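Local coordinates for protein alpha-1,3-glucanase (Paenibacillus glycanilyticus, PDB 6K0P) that probably hydrolyses the alpha-1,3-glucosidic links of alpha-1,3-glucan as a family 87 glycoside hydrolase, its catalytic domain being held here in complex with nigerose, at residues A[306-311]-A[329-334]; A[352-357]-A[384-389]; A[324-329]-A[346-351]. The protein carries 1 engineered substitution. One frame throughout, in Å; residues are numbered along the deposited sequence.

Contact 1. Residues A[306-311]-A[329-334]; sequences FVCLYW and FAAGIN. Engineered in segment 329-334: A331 (natural residue Asp). With GLC (alpha-D-glucopyranose), chain B; GLC (alpha-D-glucopyranose), chain C.
The carbonyl oxygen of G332 accepts two backbone N-H groups from the neighbouring coil: L309 N at 2.9 Å, and Y310 N in a weak bond. This sharing marks a corner of the parallel beta-helix, the fold of this domain: the chain turns at L309, and the pairing passes from one face of the coil to the next. Before the corner, F306 O receives F329 N, and V307 O receives A330 N at 2.8 Å. After it, Y310 and W311 run parallel to I333 and N334. L309 and I333, branched and apolar as suits the interior, lie side by side, with L309 CD2 4.0 Å from I333 CG1.

W311 provides the sugar platform. Its CG lies anti to the backbone N (chi1 -175°), which carries the indole back alongside N334; N334 CB makes a CH-pi contact over the six-membered ring, 4.1 Å from its centroid. Across the opposite face lie the two linked glucoses, O4 of the chain B unit 3.4 Å from W311 CE3. A serine in place of W311 would probably leave both sugars without their flat support and uncover N334 CB. A331, an engineered replacement for aspartate, places its CB 4.3 Å from W311 CZ3. V307 CG1 touches A330 CB at 3.5 Å. The same methyl, V307 CG1, lies 3.4 Å from O6 of the chain B glucose.

Contact 2. Residues A[352-357]-A[384-389]; sequences TGDDSF and RRAAAF. With ACY (acetic acid), chain K.
D355 OD1 takes the N-H of A387 at 2.9 Å, nearly along its own C-O bond, and so ties two corner loops in successive coils of the parallel beta-helix. The other oxygen, OD2, is held by Y392, which leaves the carboxylate little freedom to turn. Around this bond the loops fit closely. T352 O receives R384 N at 2.9 Å, S356 N gives to A387 O at 3.0 Å, and F357 N reaches A388 O. The pairing skips A386, an extra residue taken up opposite D354 and D355, and resumes at D355 with A387 until F357 and F389 pair as parallel strands. Their rings stand side by side, rim to rim, with planes only 14° apart and F357 CD2 3.6 Å from F389 CE1; neither covers the face of the other, and these flat apolar groups of successive coils fill the interior. T352 OG1 braces its own loop by a 2.8 Å bond to D354 O. The bend of R384 at chi3 (-77°) turns the guanidinium so that NH2 bonds to T328 O, with T352 O near its edge.

On the other side D354, R385 and A386 are partly open to solvent and more loosely joined to each other. R385 extends its chain to grip an acetate, probably from the crystallisation liquor, through NE to OXT at 2.8 Å and through NH2 to the second oxygen, while NH1 goes to the carbonyls of G118 and L120. D354 OD2 lies out of the guanidinium plane, so only charge links it to R385; its salt bridge is to R280. The small CB of A386 fits against both D354 OD1 and D355 OD1. With D354 OD1 also receiving D355 N, two adjacent carboxylates are held in place, the side chain of D354 about 6 Å from a bound glucose, consistent with D354 helping to shape the sugar-binding cleft.

Contact 3. Residues A[324-329]-A[346-351]; sequences RIKNTF and NNYARG
Residues R324 to K326 and Y348 to R350 form a parallel strand pair between successive coils of the domain, on the face that meets the N-terminal part of the chain. The short strands run 4.7 Å apart and 8° from exactly parallel. I325 carries the pairing: its N gives to Y348 O at 2.8 Å, and its O receives R350 N at 3.0 Å. N327 N continues the pattern to R350 O.

The two faces differ in chemistry. Inward, I325 and A349 lie next to each other with their CB atoms 4.3 Å apart, the small alanine leaving room for F357 beside both. Outward, K326 crosses R350 at a slant and lays CD over one face of the guanidinium, 3.5 Å from NH2. These cations are served by acids of the N-terminal part: E171 forms salt bridges with K326 NZ and R350 NH1, and D138 with R350 NH2. The closeness of the lysine and arginine is thus probably well compensated. R350 is bent at chi3 (73°), and its NH1 reaches Y348 OH at 2.9 Å, the oxygen 22° out of the guanidinium plane. At the guanidinium edge a water accepts from R350 NE and donates to N327 OD1 at 2.8 Å, joining the strand ends. G351 follows with a positive phi, where a CB would run into N327 OD1.

Parallel strands in register from one coil to the next, enclosing an apolar interior, are the hallmark of the parallel beta-helix.

The three contacts lie with their centres about 9 Å from one another near the centre of the chain. Along the chain, contacts 1 and 3 interleave and share F329: 306-311 pairs with 329-334, and 324-329 with 346-351. Contact 2 opens only after both have closed. Contact 1 continues into contact 2 across the coils, A330 O meeting G353 N and I333 N meeting S356 O, each at 3.0 Å in probable hydrogen bonds. I325 CD1 of contact 3 packs against I333 CG1 and L309 CD2 of contact 1 in the interior. Contact 3 faces the N-terminal part, whereas contact 1 lines the glucose site and contact 2 lies near it, so the same coils probably serve both the interface and the cleft.

Contact 1. Residues A[306-311]-A[329-334]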
loop_
_atom_site.group_PDB
_atom_site.type_symbol
_atom_site.label_atom_id
_atom_site.label_comp_id
_atom_site.label_asym_id
_atom_site.label_seq_id
_atom_site.Cartn_x
_atom_site.Cartn_y
_atom_site.Cartn_z
ATOM N N PHE A 306 1.860 10.611 -6.100
ATOM C CA PHE A 306 3.092 10.348 -6.826
ATOM C C PHE A 306 3.017 8.942 -7.400
ATOM O O PHE A 306 2.093 8.176 -7.106
ATOM C CB PHE A 306 4.313 10.507 -5.903
ATOM C CG PHE A 306 4.584 11.939 -5.528
ATOM C CD1 PHE A 306 3.948 12.519 -4.435
ATOM C CD2 PHE A 306 5.436 12.719 -6.296
ATOM C CE1 PHE A 306 4.179 13.848 -4.102
ATOM C CE2 PHE A 306 5.671 14.047 -5.966
ATOM C CZ PHE A 306 5.041 14.614 -4.872
ATOM N N VAL A 307 3.996 8.607 -8.240
ATOM C CA VAL A 307 4.101 7.228 -8.703
ATOM C C VAL A 307 4.548 6.328 -7.555
ATOM O O VAL A 307 3.927 5.293 -7.280
ATOM C CB VAL A 307 5.008 7.134 -9.944
ATOM C CG1 VAL A 307 5.101 5.680 -10.427
ATOM C CG2 VAL A 307 4.443 8.012 -11.060
ATOM N N CYS A 308 5.587 6.746 -6.821
ATOM C CA CYS A 308 6.038 6.037 -5.628
ATOM C C CYS A 308 6.479 7.050 -4.587
ATOM O O CYS A 308 6.776 8.205 -4.913
ATOM C CB CYS A 308 7.277 5.163 -5.887
ATOM S SG CYS A 308 7.185 4.095 -7.327
ATOM N N LEU A 309 6.580 6.590 -3.331
ATOM C CA LEU A 309 7.342 7.352 -2.343
ATOM C C LEU A 309 8.834 7.243 -2.619
ATOM O O LEU A 309 9.528 8.257 -2.737
ATOM C CB LEU A 309 7.022 6.903 -0.912
ATOM C CG LEU A 309 7.977 7.461 0.166
ATOM C CD1 LEU A 309 8.076 8.994 0.107
ATOM C CD2 LEU A 309 7.569 7.015 1.577
ATOM N N TYR A 310 9.346 6.018 -2.740
ATOM C CA TYR A 310 10.782 5.814 -2.869
ATOM C C TYR A 310 11.046 4.476 -3.542
ATOM O O TYR A 310 10.375 3.477 -3.245
ATOM C CB TYR A 310 11.473 5.852 -1.499
ATOM C CG TYR A 310 12.971 5.718 -1.610
ATOM C CD1 TYR A 310 13.738 6.748 -2.140
ATOM C CD2 TYR A 310 13.615 4.553 -1.220
ATOM C CE1 TYR A 310 15.115 6.630 -2.267
ATOM C CE2 TYR A 310 14.991 4.435 -1.327
ATOM C CZ TYR A 310 15.731 5.469 -1.861
ATOM O OH TYR A 310 17.098 5.332 -1.998
ATOM N N TRP A 311 12.044 4.465 -4.433
ATOM C CA TRP A 311 12.461 3.282 -5.186
ATOM C C TRP A 311 13.975 3.216 -5.032
ATOM O O TRP A 311 14.710 3.848 -5.799
ATOM C CB TRP A 311 12.048 3.425 -6.643
ATOM C CG TRP A 311 12.307 2.221 -7.496
ATOM C CD1 TRP A 311 13.518 1.790 -7.975
ATOM C CD2 TRP A 311 11.329 1.311 -7.999
ATOM N NE1 TRP A 311 13.347 0.656 -8.739
ATOM C CE2 TRP A 311 12.014 0.338 -8.764
ATOM C CE3 TRP A 311 9.940 1.211 -7.863
ATOM C CZ2 TRP A 311 11.353 -0.712 -9.401
ATOM C CZ3 TRP A 311 9.282 0.174 -8.499
ATOM C CH2 TRP A 311 9.992 -0.781 -9.257
ATOM N N PHE A 329 0.415 5.854 -7.753
ATOM C CA PHE A 329 0.123 5.225 -9.032
ATOM C C PHE A 329 0.965 3.996 -9.325
ATOM O O PHE A 329 0.659 3.271 -10.279
ATOM C CB PHE A 329 0.128 6.267 -10.157
ATOM C CG PHE A 329 -1.023 7.213 -10.034
ATOM C CD1 PHE A 329 -2.251 6.902 -10.604
ATOM C CD2 PHE A 329 -0.921 8.349 -9.248
ATOM C CE1 PHE A 329 -3.338 7.739 -10.440
ATOM C CE2 PHE A 329 -2.010 9.195 -9.078
ATOM C CZ PHE A 329 -3.216 8.884 -9.677
ATOM N N ALA A 330 1.975 3.724 -8.503
ATOM C CA ALA A 330 2.688 2.455 -8.540
ATOM C C ALA A 330 3.091 2.075 -7.120
ATOM O O ALA A 330 2.369 2.395 -6.169
ATOM C CB ALA A 330 3.885 2.509 -9.496
ATOM N N ALA A 331 4.239 1.416 -6.963
ATOM C CA ALA A 331 4.654 0.890 -5.667
ATOM C C ALA A 331 4.810 1.999 -4.629
ATOM O O ALA A 331 5.112 3.148 -4.954
ATOM C CB ALA A 331 5.985 0.139 -5.813
ATOM N N GLY A 332 4.605 1.650 -3.360
ATOM C CA GLY A 332 4.801 2.616 -2.284
ATOM C C GLY A 332 6.275 2.823 -1.972
ATOM O O GLY A 332 6.849 3.886 -2.246
ATOM N N ILE A 333 6.897 1.800 -1.388
ATOM C CA ILE A 333 8.340 1.767 -1.168
ATOM C C ILE A 333 8.864 0.470 -1.756
ATOM O O ILE A 333 8.346 -0.609 -1.439
ATOM C CB ILE A 333 8.722 1.839 0.323
ATOM C CG1 ILE A 333 8.273 3.159 0.954
ATOM C CG2 ILE A 333 10.232 1.659 0.476
ATOM C CD1 ILE A 333 8.520 3.232 2.462
ATOM N N ASN A 334 9.883 0.573 -2.608
ATOM C CA ASN A 334 10.587 -0.586 -3.135
ATOM C C ASN A 334 12.066 -0.350 -2.881
ATOM O O ASN A 334 12.538 0.787 -2.953
ATOM C CB ASN A 334 10.330 -0.736 -4.641
ATOM C CG ASN A 334 10.767 -2.092 -5.194
ATOM O OD1 ASN A 334 11.222 -2.971 -4.463
ATOM N ND2 ASN A 334 10.619 -2.259 -6.503
HETATM C C1 GLC B . 8.380 -0.235 -13.471
HETATM C C2 GLC B . 9.770 0.234 -13.852
HETATM C C3 GLC B . 10.424 0.887 -12.655
HETATM C C4 GLC B . 9.530 1.986 -12.094
HETATM C C5 GLC B . 8.195 1.402 -11.725
HETATM C C6 GLC B . 7.183 2.457 -11.303
HETATM O O1 GLC B . 8.563 -1.288 -12.587
HETATM O O2 GLC B . 10.492 -0.902 -14.338
HETATM O O3 GLC B . 11.585 1.553 -13.116
HETATM O O4 GLC B . 10.091 2.566 -10.945
HETATM O O5 GLC B . 7.651 0.779 -12.846
HETATM O O6 GLC B . 6.991 3.493 -12.224
HETATM C C1 GLC C . 12.745 1.406 -12.212
HETATM C C2 GLC C . 13.877 2.310 -12.688
HETATM C C3 GLC C . 14.505 1.694 -13.933
HETATM C C4 GLC C . 14.943 0.257 -13.656
HETATM C C5 GLC C . 13.760 -0.540 -13.099
HETATM C C6 GLC C . 14.115 -1.988 -12.757
HETATM O O2 GLC C . 13.351 3.587 -12.995
HETATM O O3 GLC C . 15.594 2.477 -14.376
HETATM O O4 GLC C . 15.409 -0.332 -14.852
HETATM O O5 GLC C . 13.254 0.108 -11.944
HETATM O O6 GLC C . 15.183 -2.033 -11.830
#

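Contact 2. Residues A[352-357]-A[384-389]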
loop_
_atom_site.group_PDB
_atom_site.type_symbol
_atom_site.label_atom_id
_atom_site.label_comp_id
_atom_site.label_asym_id
_atom_site.label_seq_id
_atom_site.Cartn_x
_atom_site.Cartn_y
_atom_site.Cartn_z
ATOM N N THR A 352 -2.024 2.075 -2.916
ATOM C CA THR A 352 -0.907 2.084 -3.856
ATOM C C THR A 352 -1.337 1.493 -5.201
ATOM O O THR A 352 -2.378 0.833 -5.316
ATOM C CB THR A 352 0.321 1.358 -3.301
ATOM O OG1 THR A 352 0.040 -0.038 -3.148
ATOM C CG2 THR A 352 0.751 1.949 -1.955
ATOM N N GLY A 353 -0.533 1.759 -6.234
ATOM C CA GLY A 353 -0.877 1.357 -7.588
ATOM C C GLY A 353 -0.067 0.177 -8.095
ATOM O O GLY A 353 -0.185 -0.236 -9.257
ATOM N N ASP A 354 0.789 -0.346 -7.225
ATOM C CA ASP A 354 1.554 -1.578 -7.431
ATOM C C ASP A 354 1.951 -2.039 -6.030
ATOM O O ASP A 354 1.414 -1.529 -5.038
ATOM C CB ASP A 354 2.730 -1.325 -8.382
ATOM C CG ASP A 354 3.122 -2.559 -9.184
ATOM O OD1 ASP A 354 3.543 -3.575 -8.582
ATOM O OD2 ASP A 354 3.027 -2.514 -10.427
ATOM N N ASP A 355 2.878 -3.002 -5.934
ATOM C CA ASP A 355 3.272 -3.568 -4.642
ATOM C C ASP A 355 3.447 -2.459 -3.611
ATOM O O ASP A 355 4.225 -1.525 -3.820
ATOM C CB ASP A 355 4.609 -4.308 -4.782
ATOM C CG ASP A 355 4.529 -5.570 -5.627
ATOM O OD1 ASP A 355 3.485 -6.257 -5.652
ATOM O OD2 ASP A 355 5.568 -5.889 -6.251
ATOM N N SER A 356 2.737 -2.545 -2.485
ATOM C CA SER A 356 2.796 -1.427 -1.539
ATOM C C SER A 356 4.179 -1.316 -0.910
ATOM O O SER A 356 4.785 -0.237 -0.902
ATOM C CB SER A 356 1.738 -1.566 -0.451
ATOM O OG SER A 356 0.426 -1.547 -1.002
ATOM N N PHE A 357 4.693 -2.426 -0.380
ATOM C CA PHE A 357 6.038 -2.501 0.181
ATOM C C PHE A 357 6.719 -3.673 -0.497
ATOM O O PHE A 357 6.202 -4.793 -0.453
ATOM C CB PHE A 357 5.983 -2.732 1.693
ATOM C CG PHE A 357 5.337 -1.609 2.455
ATOM C CD1 PHE A 357 6.045 -0.452 2.750
ATOM C CD2 PHE A 357 4.024 -1.714 2.868
ATOM C CE1 PHE A 357 5.446 0.589 3.458
ATOM C CE2 PHE A 357 3.420 -0.676 3.569
ATOM C CZ PHE A 357 4.132 0.473 3.861
ATOM N N ARG A 384 -4.320 -1.297 -5.175
ATOM C CA ARG A 384 -5.102 -1.139 -6.395
ATOM C C ARG A 384 -4.589 -1.992 -7.550
ATOM O O ARG A 384 -5.289 -2.143 -8.557
ATOM C CB ARG A 384 -5.189 0.341 -6.763
ATOM C CG ARG A 384 -5.797 1.172 -5.627
ATOM C CD ARG A 384 -6.175 2.562 -6.093
ATOM N NE ARG A 384 -5.024 3.449 -6.218
ATOM C CZ ARG A 384 -5.131 4.730 -6.545
ATOM N NH1 ARG A 384 -6.328 5.247 -6.794
ATOM N NH2 ARG A 384 -4.050 5.492 -6.625
ATOM N N ARG A 385 -3.386 -2.544 -7.423
ATOM C CA ARG A 385 -2.833 -3.504 -8.365
ATOM C C ARG A 385 -1.637 -4.138 -7.676
ATOM O O ARG A 385 -0.942 -3.458 -6.919
ATOM C CB ARG A 385 -2.382 -2.799 -9.658
ATOM C CG ARG A 385 -1.647 -3.706 -10.624
ATOM C CD ARG A 385 -1.097 -2.912 -11.783
ATOM N NE ARG A 385 -0.262 -3.753 -12.632
ATOM C CZ ARG A 385 -0.006 -3.479 -13.900
ATOM N NH1 ARG A 385 -0.516 -2.381 -14.453
ATOM N NH2 ARG A 385 0.758 -4.302 -14.609
ATOM N N ALA A 386 -1.418 -5.436 -7.920
ATOM C CA ALA A 386 -0.295 -6.183 -7.347
ATOM C C ALA A 386 -0.470 -6.417 -5.844
ATOM O O ALA A 386 -1.605 -6.443 -5.353
ATOM C CB ALA A 386 1.063 -5.583 -7.740
ATOM N N ALA A 387 0.615 -6.647 -5.106
ATOM C CA ALA A 387 0.491 -7.219 -3.769
ATOM C C ALA A 387 0.659 -6.167 -2.677
ATOM O O ALA A 387 1.252 -5.106 -2.884
ATOM C CB ALA A 387 1.516 -8.348 -3.566
ATOM N N ALA A 388 0.136 -6.481 -1.487
ATOM C CA ALA A 388 0.411 -5.633 -0.329
ATOM C C ALA A 388 1.893 -5.664 0.032
ATOM O O ALA A 388 2.500 -4.624 0.316
ATOM C CB ALA A 388 -0.466 -6.059 0.853
ATOM N N PHE A 389 2.495 -6.851 0.020
ATOM C CA PHE A 389 3.898 -7.039 0.360
ATOM C C PHE A 389 4.496 -7.987 -0.667
ATOM O O PHE A 389 3.876 -8.992 -1.012
ATOM C CB PHE A 389 4.035 -7.645 1.773
ATOM C CG PHE A 389 3.338 -6.847 2.830
ATOM C CD1 PHE A 389 3.954 -5.730 3.387
ATOM C CD2 PHE A 389 2.056 -7.187 3.249
ATOM C CE1 PHE A 389 3.300 -4.970 4.340
ATOM C CE2 PHE A 389 1.401 -6.432 4.208
ATOM C CZ PHE A 389 2.031 -5.326 4.759
HETATM C C ACY K . 1.462 -6.806 -12.076
HETATM O O ACY K . 2.130 -6.452 -13.117
HETATM O OXT ACY K . 0.565 -6.163 -11.553
HETATM C CH3 ACY K . 1.889 -8.161 -11.525
#

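Contact 3. Residues A[324-329]-A[346-351]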
loop_
_atom_site.group_PDB
_atom_site.type_symbol
_atom_site.label_atom_id
_atom_site.label_comp_id
_atom_site.label_asym_id
_atom_site.label_seq_id
_atom_site.Cartn_x
_atom_site.Cartn_y
_atom_site.Cartn_z
ATOM N N ARG A 324 2.959 7.764 5.964
ATOM C CA ARG A 324 1.675 7.424 5.356
ATOM C C ARG A 324 1.837 7.573 3.857
ATOM O O ARG A 324 2.209 8.649 3.380
ATOM C CB ARG A 324 0.570 8.376 5.823
ATOM C CG ARG A 324 0.619 8.694 7.284
ATOM C CD ARG A 324 -0.402 9.751 7.662
ATOM N NE ARG A 324 -0.126 10.173 9.021
ATOM C CZ ARG A 324 -1.003 10.753 9.825
ATOM N NH1 ARG A 324 -2.230 11.004 9.395
ATOM N NH2 ARG A 324 -0.640 11.082 11.063
ATOM N N ILE A 325 1.566 6.501 3.122
ATOM C CA ILE A 325 1.707 6.474 1.672
ATOM C C ILE A 325 0.327 6.148 1.129
ATOM O O ILE A 325 -0.144 5.020 1.286
ATOM C CB ILE A 325 2.709 5.405 1.229
ATOM C CG1 ILE A 325 4.034 5.577 1.968
ATOM C CG2 ILE A 325 2.894 5.448 -0.285
ATOM C CD1 ILE A 325 4.905 4.334 1.909
ATOM N N LYS A 326 -0.334 7.117 0.507
ATOM C CA LYS A 326 -1.709 6.889 0.085
ATOM C C LYS A 326 -1.928 7.316 -1.356
ATOM O O LYS A 326 -1.415 8.347 -1.800
ATOM C CB LYS A 326 -2.713 7.600 1.006
ATOM C CG LYS A 326 -2.826 6.967 2.402
ATOM C CD LYS A 326 -3.985 7.579 3.207
ATOM C CE LYS A 326 -3.520 8.747 4.049
ATOM N NZ LYS A 326 -4.689 9.424 4.686
ATOM N N ASN A 327 -2.695 6.503 -2.089
ATOM C CA ASN A 327 -3.197 6.884 -3.401
ATOM C C ASN A 327 -2.050 7.232 -4.353
ATOM O O ASN A 327 -1.976 8.318 -4.926
ATOM C CB ASN A 327 -4.246 7.997 -3.268
ATOM C CG ASN A 327 -5.255 7.692 -2.180
ATOM O OD1 ASN A 327 -5.835 6.601 -2.153
ATOM N ND2 ASN A 327 -5.433 8.627 -1.246
ATOM N N THR A 328 -1.135 6.278 -4.493
ATOM C CA THR A 328 -0.037 6.396 -5.446
ATOM C C THR A 328 -0.347 5.586 -6.698
ATOM O O THR A 328 -1.243 4.734 -6.725
ATOM C CB THR A 328 1.299 5.929 -4.851
ATOM O OG1 THR A 328 1.217 4.540 -4.503
ATOM C CG2 THR A 328 1.659 6.726 -3.596
ATOM N N PHE A 329 0.415 5.854 -7.753
ATOM C CA PHE A 329 0.123 5.225 -9.032
ATOM C C PHE A 329 0.965 3.996 -9.325
ATOM O O PHE A 329 0.659 3.271 -10.279
ATOM C CB PHE A 329 0.128 6.267 -10.157
ATOM C CG PHE A 329 -1.023 7.213 -10.034
ATOM C CD1 PHE A 329 -2.251 6.902 -10.604
ATOM C CD2 PHE A 329 -0.921 8.349 -9.248
ATOM C CE1 PHE A 329 -3.338 7.739 -10.440
ATOM C CE2 PHE A 329 -2.010 9.195 -9.078
ATOM C CZ PHE A 329 -3.216 8.884 -9.677
ATOM N N ASN A 346 6.808 0.736 10.727
ATOM C CA ASN A 346 5.668 1.505 11.211
ATOM C C ASN A 346 5.159 2.490 10.166
ATOM O O ASN A 346 4.932 3.666 10.449
ATOM C CB ASN A 346 5.954 2.198 12.549
ATOM C CG ASN A 346 4.700 2.360 13.373
ATOM O OD1 ASN A 346 4.062 1.371 13.735
ATOM N ND2 ASN A 346 4.318 3.605 13.654
ATOM N N ASN A 347 4.962 1.985 8.951
ATOM C CA ASN A 347 4.424 2.766 7.850
ATOM C C ASN A 347 3.069 2.207 7.445
ATOM O O ASN A 347 2.830 0.997 7.511
ATOM C CB ASN A 347 5.363 2.724 6.653
ATOM C CG ASN A 347 6.743 3.257 6.988
ATOM O OD1 ASN A 347 6.918 4.455 7.180
ATOM N ND2 ASN A 347 7.728 2.369 7.065
ATOM N N TYR A 348 2.193 3.109 7.017
ATOM C CA TYR A 348 0.834 2.779 6.607
ATOM C C TYR A 348 0.681 3.150 5.143
ATOM O O TYR A 348 0.987 4.284 4.755
ATOM C CB TYR A 348 -0.179 3.583 7.441
ATOM C CG TYR A 348 -1.614 3.442 6.975
ATOM C CD1 TYR A 348 -2.135 4.274 5.985
ATOM C CD2 TYR A 348 -2.458 2.498 7.543
ATOM C CE1 TYR A 348 -3.441 4.145 5.549
ATOM C CE2 TYR A 348 -3.770 2.361 7.117
ATOM C CZ TYR A 348 -4.256 3.192 6.123
ATOM O OH TYR A 348 -5.565 3.063 5.690
ATOM N N ALA A 349 0.200 2.202 4.336
ATOM C CA ALA A 349 -0.074 2.444 2.928
ATOM C C ALA A 349 -1.516 2.074 2.629
ATOM O O ALA A 349 -1.999 1.027 3.068
ATOM C CB ALA A 349 0.845 1.616 2.023
ATOM N N ARG A 350 -2.200 2.941 1.884
ATOM C CA ARG A 350 -3.534 2.628 1.382
ATOM C C ARG A 350 -3.639 3.156 -0.040
ATOM O O ARG A 350 -3.297 4.313 -0.302
ATOM C CB ARG A 350 -4.634 3.261 2.246
ATOM C CG ARG A 350 -6.040 2.913 1.745
ATOM C CD ARG A 350 -7.115 3.482 2.653
ATOM N NE ARG A 350 -7.285 4.936 2.539
ATOM C CZ ARG A 350 -7.280 5.782 3.571
ATOM N NH1 ARG A 350 -7.085 5.345 4.818
ATOM N NH2 ARG A 350 -7.493 7.074 3.364
ATOM N N GLY A 351 -4.119 2.324 -0.957
ATOM C CA GLY A 351 -4.300 2.778 -2.323
ATOM C C GLY A 351 -3.051 2.885 -3.174
ATOM O O GLY A 351 -3.009 3.711 -4.095
HETATM O O HOH W 1 -7.714 5.910 -0.162
#